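Local coordinates for protein glutaredoxin (PDB 4I2U) that binds glutathione through a thioredoxin fold and probably acts as a glutathione-dependent oxidoreductase in cell redox homeostasis, at residues C25-C28 with V29-K32; G31-A34 with L35-F38; F38-K41 with S42-T45; D88-R92 with N93-E97. All coordinates share one frame; numbering follows the deposited sequence.

Interaction 1: C25-C28 with V29-K32; sequences CPYC and VKGK. With GSH (glutathione), chain B.
Lys30 NZ draws up to Tyr27 CE1 at 4.1 Å, approaching the phenol ring obliquely, while its charge is taken up by a salt bridge to Asp85. One face of the same ring is covered by glutathione, whose CB1 sits 3.6 Å above the plane over the centre of the Tyr27 ring. With CG anti to its carbonyl carbon (chi1 -68°), Tyr27 projects from the first helical turn to meet the ligand. Beside it the Cys25 thiol faces that of glutathione, Cys25 SG and GSH SG2 being 3.6 Å apart. Cys25 is the N-cap of helix 26-36, and its SG accepts from Cys28 N at 3.3 Å, which ties the two cysteines of a thioredoxin-type CxxC motif together at the helix start. The next shell is the helix backbone: Val29 N donates to Cys25 O (3.0 Å), and Lys30, Gly31 and Lys32 donate to Pro26, Tyr27 and Cys28 in turn. Alkyl groups also close over these carbonyls, Val29 CG2 on Cys25 O and Lys32 CG on Cys28 O (3.3 Å). Farther out, Lys32 forms a salt bridge with Glu48, and Cys28 packs on Val71 and Pro72.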
# COMPACT_ATOMS: atom_id res chain seq x y z
N CYS A 25 -12.97 3.25 -4.13
CA CYS A 25 -12.22 4.51 -4.15
C CYS A 25 -11.31 4.64 -5.37
O CYS A 25 -10.50 3.76 -5.63
CB CYS A 25 -11.38 4.59 -2.89
SG CYS A 25 -10.12 5.90 -2.89
N PRO A 26 -11.44 5.74 -6.12
CA PRO A 26 -10.61 5.90 -7.32
C PRO A 26 -9.13 6.13 -7.01
O PRO A 26 -8.29 5.85 -7.85
CB PRO A 26 -11.21 7.12 -8.02
CG PRO A 26 -11.84 7.92 -6.89
CD PRO A 26 -12.39 6.87 -5.97
N TYR A 27 -8.82 6.62 -5.82
CA TYR A 27 -7.42 6.79 -5.43
C TYR A 27 -6.79 5.44 -5.15
O TYR A 27 -5.62 5.23 -5.45
CB TYR A 27 -7.30 7.77 -4.26
CG TYR A 27 -7.67 9.16 -4.69
CD1 TYR A 27 -6.73 10.00 -5.27
CD2 TYR A 27 -8.97 9.63 -4.58
CE1 TYR A 27 -7.05 11.26 -5.71
CE2 TYR A 27 -9.30 10.89 -5.02
CZ TYR A 27 -8.35 11.70 -5.58
OH TYR A 27 -8.71 12.95 -6.01
N CYS A 28 -7.57 4.53 -4.57
CA CYS A 28 -7.13 3.16 -4.37
C CYS A 28 -6.92 2.46 -5.71
O CYS A 28 -5.91 1.79 -5.92
CB CYS A 28 -8.14 2.40 -3.50
SG CYS A 28 -8.20 3.06 -1.83
N VAL A 29 -7.86 2.65 -6.64
CA VAL A 29 -7.70 2.09 -7.98
C VAL A 29 -6.43 2.65 -8.63
O VAL A 29 -5.65 1.91 -9.25
CB VAL A 29 -8.94 2.42 -8.86
CG1 VAL A 29 -8.69 2.04 -10.30
CG2 VAL A 29 -10.16 1.70 -8.31
N LYS A 30 -6.22 3.95 -8.51
CA LYS A 30 -5.03 4.58 -9.09
C LYS A 30 -3.74 4.00 -8.50
O LYS A 30 -2.77 3.74 -9.22
CB LYS A 30 -5.11 6.09 -8.84
CG LYS A 30 -3.94 6.90 -9.34
CD LYS A 30 -4.06 8.37 -8.88
CE LYS A 30 -5.32 9.04 -9.39
NZ LYS A 30 -5.16 10.54 -9.30
N GLY A 31 -3.70 3.81 -7.18
CA GLY A 31 -2.54 3.24 -6.53
C GLY A 31 -2.29 1.81 -6.98
O GLY A 31 -1.15 1.41 -7.25
N LYS A 32 -3.35 1.01 -7.06
CA LYS A 32 -3.23 -0.34 -7.56
C LYS A 32 -2.70 -0.39 -8.97
O LYS A 32 -1.78 -1.17 -9.26
CB LYS A 32 -4.57 -1.06 -7.48
CG LYS A 32 -5.05 -1.35 -6.07
CD LYS A 32 -6.51 -1.73 -6.05
CE LYS A 32 -6.97 -2.20 -4.68
NZ LYS A 32 -8.43 -2.38 -4.65
N1 GSH B . -5.41 12.61 -2.35
CA1 GSH B . -5.70 11.39 -1.58
C1 GSH B . -4.88 10.29 -2.20
O11 GSH B . -4.16 10.57 -3.17
O12 GSH B . -4.90 9.13 -1.70
CB1 GSH B . -7.21 11.15 -1.60
CG1 GSH B . -7.64 9.97 -0.75
CD1 GSH B . -9.08 10.11 -0.29
OE1 GSH B . -9.53 11.19 0.13
N2 GSH B . -9.82 9.02 -0.30
CA2 GSH B . -11.19 9.00 0.23
C2 GSH B . -11.24 8.64 1.69
O2 GSH B . -10.28 8.12 2.24
CB2 GSH B . -12.06 8.04 -0.59
SG2 GSH B . -12.36 8.64 -2.27
N3 GSH B . -12.34 8.95 2.36
CA3 GSH B . -12.42 8.78 3.79
C3 GSH B . -12.55 7.35 4.24
O31 GSH B . -12.81 6.43 3.44
O32 GSH B . -12.37 7.17 5.47

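Interaction 2: G31-A34 with L35-F38; sequences GKRA and LEKF
Helical bonds run from Leu35 N to Gly31 O (3.1 Å) and from Glu36 N to Lys32 O (2.9 Å), but Lys37 N makes just two weak ones, to Arg33 O and Ala34 O. Glu36 lays its side chain back along the turn before it: CG lies anti to its own carbonyl carbon (chi1 -73°), which brings Glu36 CG within 3.1 Å of Lys32 O, and the extended chain carries the carboxylate alongside Lys32, with Glu36 OE2 3.9 Å from Lys32 CB. Arg33 and Glu36 have opposite charges, yet Arg33 NE stays 5.9 Å from Glu36 OE1, so no salt bridge joins them. This is the second half of the helix in the beta-alpha-beta unit formed by strand 17-21, helix 26-36 and strand 45-48 of the thioredoxin fold. The alkyl cover over Lys32 O would probably thin to CB alone if Glu36 were an alanine, and Ile44 and Lys41 would lose the packing of its longer chain. Leu35 is buried; its CG lies 3.4 Å from Gly31 O, and its branches continue to Val17 of the sheet and to Leu96. Ala34 faces Thr87 and Ala91 of helix 84-93. Phe38 swings its ring back so that CD2 comes 3.6 Å from Ala34 O, and Lys37 CB covers one face of that ring.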
# COMPACT_ATOMS: atom_id res chain seq x y z
N GLY A 31 -3.70 3.81 -7.18
CA GLY A 31 -2.54 3.24 -6.53
C GLY A 31 -2.29 1.81 -6.98
O GLY A 31 -1.15 1.41 -7.25
N LYS A 32 -3.35 1.01 -7.06
CA LYS A 32 -3.23 -0.34 -7.56
C LYS A 32 -2.70 -0.39 -8.97
O LYS A 32 -1.78 -1.17 -9.26
CB LYS A 32 -4.57 -1.06 -7.48
CG LYS A 32 -5.05 -1.35 -6.07
CD LYS A 32 -6.51 -1.73 -6.05
CE LYS A 32 -6.97 -2.20 -4.68
NZ LYS A 32 -8.43 -2.38 -4.65
N ARG A 33 -3.25 0.43 -9.86
CA ARG A 33 -2.80 0.42 -11.25
C ARG A 33 -1.35 0.84 -11.38
O ARG A 33 -0.61 0.30 -12.20
CB ARG A 33 -3.72 1.28 -12.12
CG ARG A 33 -5.08 0.64 -12.35
CD ARG A 33 -6.08 1.58 -13.04
NE ARG A 33 -7.32 0.89 -13.40
CZ ARG A 33 -8.47 1.49 -13.71
NH1 ARG A 33 -8.56 2.82 -13.71
NH2 ARG A 33 -9.53 0.76 -14.02
N ALA A 34 -0.92 1.78 -10.55
CA ALA A 34 0.48 2.19 -10.55
C ALA A 34 1.40 1.03 -10.16
O ALA A 34 2.40 0.77 -10.82
CB ALA A 34 0.68 3.36 -9.61
N LEU A 35 1.06 0.33 -9.09
CA LEU A 35 1.85 -0.81 -8.65
C LEU A 35 1.84 -1.94 -9.68
O LEU A 35 2.86 -2.62 -9.87
CB LEU A 35 1.32 -1.32 -7.31
CG LEU A 35 1.50 -0.34 -6.13
CD1 LEU A 35 0.62 -0.75 -4.99
CD2 LEU A 35 2.95 -0.30 -5.70
N GLU A 36 0.72 -2.12 -10.38
CA GLU A 36 0.57 -3.22 -11.32
C GLU A 36 1.37 -3.02 -12.58
O GLU A 36 1.51 -3.96 -13.36
CB GLU A 36 -0.91 -3.42 -11.67
CG GLU A 36 -1.71 -4.05 -10.53
CD GLU A 36 -3.21 -3.88 -10.68
OE1 GLU A 36 -3.67 -3.46 -11.76
OE2 GLU A 36 -3.92 -4.17 -9.70
N LYS A 37 1.94 -1.84 -12.79
CA LYS A 37 2.88 -1.65 -13.89
C LYS A 37 4.12 -2.50 -13.66
O LYS A 37 4.81 -2.85 -14.61
CB LYS A 37 3.30 -0.19 -14.00
CG LYS A 37 2.19 0.77 -14.34
CD LYS A 37 2.70 2.21 -14.22
CE LYS A 37 1.63 3.22 -14.60
NZ LYS A 37 1.47 3.35 -16.08
N PHE A 38 4.44 -2.80 -12.41
CA PHE A 38 5.71 -3.43 -12.06
C PHE A 38 5.57 -4.81 -11.46
O PHE A 38 6.52 -5.60 -11.56
CB PHE A 38 6.47 -2.53 -11.08
CG PHE A 38 6.60 -1.12 -11.57
CD1 PHE A 38 7.37 -0.85 -12.67
CD2 PHE A 38 5.91 -0.09 -10.97
CE1 PHE A 38 7.49 0.43 -13.16
CE2 PHE A 38 6.03 1.20 -11.45
CZ PHE A 38 6.82 1.46 -12.54

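Interaction 3: F38-K41 with S42-T45; sequences FLPK and SKIT
Ser42 turns its hydroxyl toward the Pro40 ring, where Ser42 OG lies 4.1 Å from Pro40 CB. That position comes from a chi1 of 61°, which sets OG between the backbone N and the carbonyl carbon; the touch is a loose one. Lys43 follows with a firmer hold: its N donates to Pro40 O at 2.9 Å, arriving from well above the carbonyl plane rather than on a lone pair. Its aliphatic stem then lies side by side with the proline ring, the two pointing the same way, with Lys43 CG 3.7 Å from Pro40 CG. Ile44 N repeats the pattern one residue on, donating to Lys41 O at 3.1 Å, again from above the plane. Two successive bonds spanning three residues define a short 3-10 turn. Ile44 sends CG1 across to Leu39 CD1 at 4.0 Å, the two side chains crossing at a slant, and the same CG1 lies 3.6 Å from Pro40 O. Were Ile44 trimmed to an alanine, Leu39 would probably face a gap and the carbonyl of Pro40 would keep less apolar cover. The turn connects helix 26-36 to strand 45-48: Ile44 packs on Leu35 and Glu36 of the helix and on Ile19 of strand 17-21, Leu39 reaches Val17 and Leu100 of helix 95-102, and Thr45 enters the sheet through backbone bonds with Val17 and Ile19.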
# COMPACT_ATOMS: atom_id res chain seq x y z
N PHE A 38 4.44 -2.80 -12.41
CA PHE A 38 5.71 -3.43 -12.06
C PHE A 38 5.57 -4.81 -11.46
O PHE A 38 6.52 -5.60 -11.56
CB PHE A 38 6.47 -2.53 -11.08
CG PHE A 38 6.60 -1.12 -11.57
CD1 PHE A 38 7.37 -0.85 -12.67
CD2 PHE A 38 5.91 -0.09 -10.97
CE1 PHE A 38 7.49 0.43 -13.16
CE2 PHE A 38 6.03 1.20 -11.45
CZ PHE A 38 6.82 1.46 -12.54
N LEU A 39 4.42 -5.09 -10.86
CA LEU A 39 4.16 -6.30 -10.09
C LEU A 39 2.82 -6.87 -10.46
O LEU A 39 1.87 -6.12 -10.73
CB LEU A 39 4.01 -5.94 -8.61
CG LEU A 39 5.04 -5.01 -7.98
CD1 LEU A 39 4.48 -4.39 -6.73
CD2 LEU A 39 6.31 -5.77 -7.67
N PRO A 40 2.67 -8.18 -10.38
CA PRO A 40 1.33 -8.72 -10.58
C PRO A 40 0.48 -8.52 -9.34
O PRO A 40 0.99 -8.33 -8.24
CB PRO A 40 1.57 -10.20 -10.85
CG PRO A 40 2.91 -10.51 -10.31
CD PRO A 40 3.69 -9.23 -10.26
N LYS A 41 -0.83 -8.59 -9.55
CA LYS A 41 -1.79 -8.44 -8.45
C LYS A 41 -1.54 -9.42 -7.32
O LYS A 41 -1.77 -9.09 -6.16
CB LYS A 41 -3.22 -8.62 -8.96
CG LYS A 41 -3.68 -7.54 -9.91
CD LYS A 41 -5.16 -7.70 -10.27
CE LYS A 41 -5.50 -6.92 -11.54
NZ LYS A 41 -6.91 -7.11 -11.97
N SER A 42 -1.05 -10.61 -7.63
CA SER A 42 -0.86 -11.63 -6.60
C SER A 42 0.35 -11.31 -5.72
O SER A 42 0.56 -11.98 -4.70
CB SER A 42 -0.70 -12.99 -7.24
OG SER A 42 0.44 -12.97 -8.06
N LYS A 43 1.13 -10.31 -6.10
CA LYS A 43 2.24 -9.84 -5.26
C LYS A 43 1.95 -8.51 -4.55
O LYS A 43 2.81 -7.97 -3.86
CB LYS A 43 3.51 -9.69 -6.10
CG LYS A 43 3.95 -10.99 -6.75
CD LYS A 43 4.23 -12.06 -5.70
CE LYS A 43 4.98 -13.25 -6.29
NZ LYS A 43 6.43 -12.96 -6.46
N ILE A 44 0.75 -8.01 -4.74
CA ILE A 44 0.29 -6.79 -4.08
C ILE A 44 -0.74 -7.22 -3.04
O ILE A 44 -1.73 -7.85 -3.37
CB ILE A 44 -0.38 -5.83 -5.10
CG1 ILE A 44 0.63 -5.36 -6.16
CG2 ILE A 44 -1.02 -4.64 -4.39
CD1 ILE A 44 -0.01 -4.80 -7.44
N THR A 45 -0.50 -6.88 -1.78
CA THR A 45 -1.42 -7.26 -0.71
C THR A 45 -2.38 -6.10 -0.48
O THR A 45 -2.04 -5.10 0.15
CB THR A 45 -0.63 -7.57 0.53
OG1 THR A 45 0.30 -8.62 0.25
CG2 THR A 45 -1.54 -8.00 1.67

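Interaction 4: D88-R92 with N93-E97; sequences DALAR and NGKLE
The sharp corner between helix 84-93 and helix 95-102 brings Leu90 against Leu96, their CB atoms 3.9 Å apart. Leu96 N donates to Leu90 O at 3.0 Å, coming from above the carbonyl plane, so the first turn of the second helix is bonded to the last turn of the first. Leu90 CD2 also rests on Lys95 CB, and Leu96 CD2 on the CB methyl of Ala91 at 3.9 Å. Asn93 N still follows the helical pattern to Ala89 O, but its side chain does something else: CG sits between the backbone N and the carbonyl carbon (chi1 70°), which folds it toward Ala89 O, and Asn93 OD1 accepts from Lys95 N at 3.0 Å in the carbonyl plane of the amide, an Asx turn. Water 2 donates both to Ala91 O (2.7 Å) and to Glu97 OE1, and water 1 accepts from Glu97 N, giving polar backbone at the bend solvent partners. Leu96 continues inward to Leu35, Phe38 and Ile81. Gly94 makes the corner possible: its phi of 98° would jam a side chain against the preceding carbonyl O. A glycine of positive phi directly after one helix, here also the N-cap of the next, is a classic helix-terminating arrangement.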
# COMPACT_ATOMS: atom_id res chain seq x y z
N ASP A 88 1.06 7.00 -7.55
CA ASP A 88 1.08 7.23 -8.98
C ASP A 88 2.26 8.12 -9.39
O ASP A 88 2.95 7.85 -10.37
CB ASP A 88 -0.23 7.87 -9.40
CG ASP A 88 -0.33 8.04 -10.88
OD1 ASP A 88 -0.54 7.02 -11.58
OD2 ASP A 88 -0.17 9.19 -11.34
N ALA A 89 2.51 9.18 -8.63
CA ALA A 89 3.64 10.07 -8.92
C ALA A 89 4.96 9.34 -8.79
O ALA A 89 5.86 9.50 -9.62
CB ALA A 89 3.60 11.26 -7.99
N LEU A 90 5.10 8.51 -7.77
CA LEU A 90 6.34 7.75 -7.57
C LEU A 90 6.54 6.70 -8.66
O LEU A 90 7.65 6.41 -9.05
CB LEU A 90 6.32 7.11 -6.19
CG LEU A 90 6.40 8.10 -5.05
CD1 LEU A 90 6.01 7.38 -3.77
CD2 LEU A 90 7.78 8.72 -4.90
N ALA A 91 5.45 6.13 -9.15
CA ALA A 91 5.55 5.21 -10.27
C ALA A 91 6.11 5.92 -11.48
O ALA A 91 6.99 5.42 -12.19
CB ALA A 91 4.19 4.61 -10.58
N ARG A 92 5.61 7.11 -11.74
CA ARG A 92 6.01 7.86 -12.92
C ARG A 92 7.43 8.40 -12.81
O ARG A 92 8.12 8.56 -13.83
CB ARG A 92 5.04 9.02 -13.12
CG ARG A 92 5.35 9.95 -14.29
CD ARG A 92 4.39 11.15 -14.34
NE ARG A 92 3.98 11.59 -13.01
CZ ARG A 92 3.61 12.83 -12.68
NH1 ARG A 92 3.25 13.10 -11.44
NH2 ARG A 92 3.61 13.80 -13.58
N ASN A 93 7.87 8.75 -11.61
CA ASN A 93 9.13 9.48 -11.49
C ASN A 93 10.35 8.60 -11.22
O ASN A 93 11.45 9.13 -11.12
CB ASN A 93 9.03 10.64 -10.49
CG ASN A 93 8.90 10.20 -9.05
OD1 ASN A 93 9.25 9.09 -8.67
ND2 ASN A 93 8.39 11.10 -8.22
N GLY A 94 10.17 7.29 -11.14
CA GLY A 94 11.29 6.37 -11.01
C GLY A 94 11.55 5.92 -9.60
O GLY A 94 12.21 4.91 -9.38
N LYS A 95 11.03 6.65 -8.61
CA LYS A 95 11.35 6.35 -7.22
C LYS A 95 10.66 5.08 -6.72
O LYS A 95 11.19 4.36 -5.87
CB LYS A 95 11.01 7.53 -6.31
CG LYS A 95 11.86 8.74 -6.55
CD LYS A 95 11.49 9.84 -5.57
CE LYS A 95 12.20 11.13 -5.88
NZ LYS A 95 13.43 10.89 -6.67
N LEU A 96 9.46 4.80 -7.21
CA LEU A 96 8.79 3.58 -6.80
C LEU A 96 9.58 2.37 -7.25
O LEU A 96 9.79 1.42 -6.49
CB LEU A 96 7.37 3.54 -7.35
CG LEU A 96 6.57 2.28 -6.96
CD1 LEU A 96 6.45 2.12 -5.45
CD2 LEU A 96 5.22 2.34 -7.59
N GLU A 97 10.05 2.39 -8.48
CA GLU A 97 10.86 1.28 -8.98
C GLU A 97 12.11 1.09 -8.14
O GLU A 97 12.50 -0.03 -7.85
CB GLU A 97 11.25 1.52 -10.44
CG GLU A 97 10.14 1.27 -11.41
CD GLU A 97 10.43 1.88 -12.76
OE1 GLU A 97 10.15 3.08 -12.95
OE2 GLU A 97 10.97 1.17 -13.62
O HOH W 1 9.15 4.23 -10.60
O HOH W 2 7.80 4.06 -14.33

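In the fold
Interactions 1 and 2 are successive stretches of helix 26-36, sharing Gly31 and Lys32, their centres 9 Å apart. Interaction 1 touches glutathione through Cys25 and Tyr27. Interaction 3 carries the chain from the helix to strand 45-48 and folds back on interaction 2, with Ile44 CD1 3.6 Å from Glu36 CG. Interaction 4 packs on the same helix: Asp88 CB lies 3.8 Å from Lys30 CG and Ala91 CB 3.9 Å from Ala34 CB. Phe38, shared by interactions 2 and 3, reaches Ala91, Leu96 and Glu97, and so joins the helix end to the 88-97 corner.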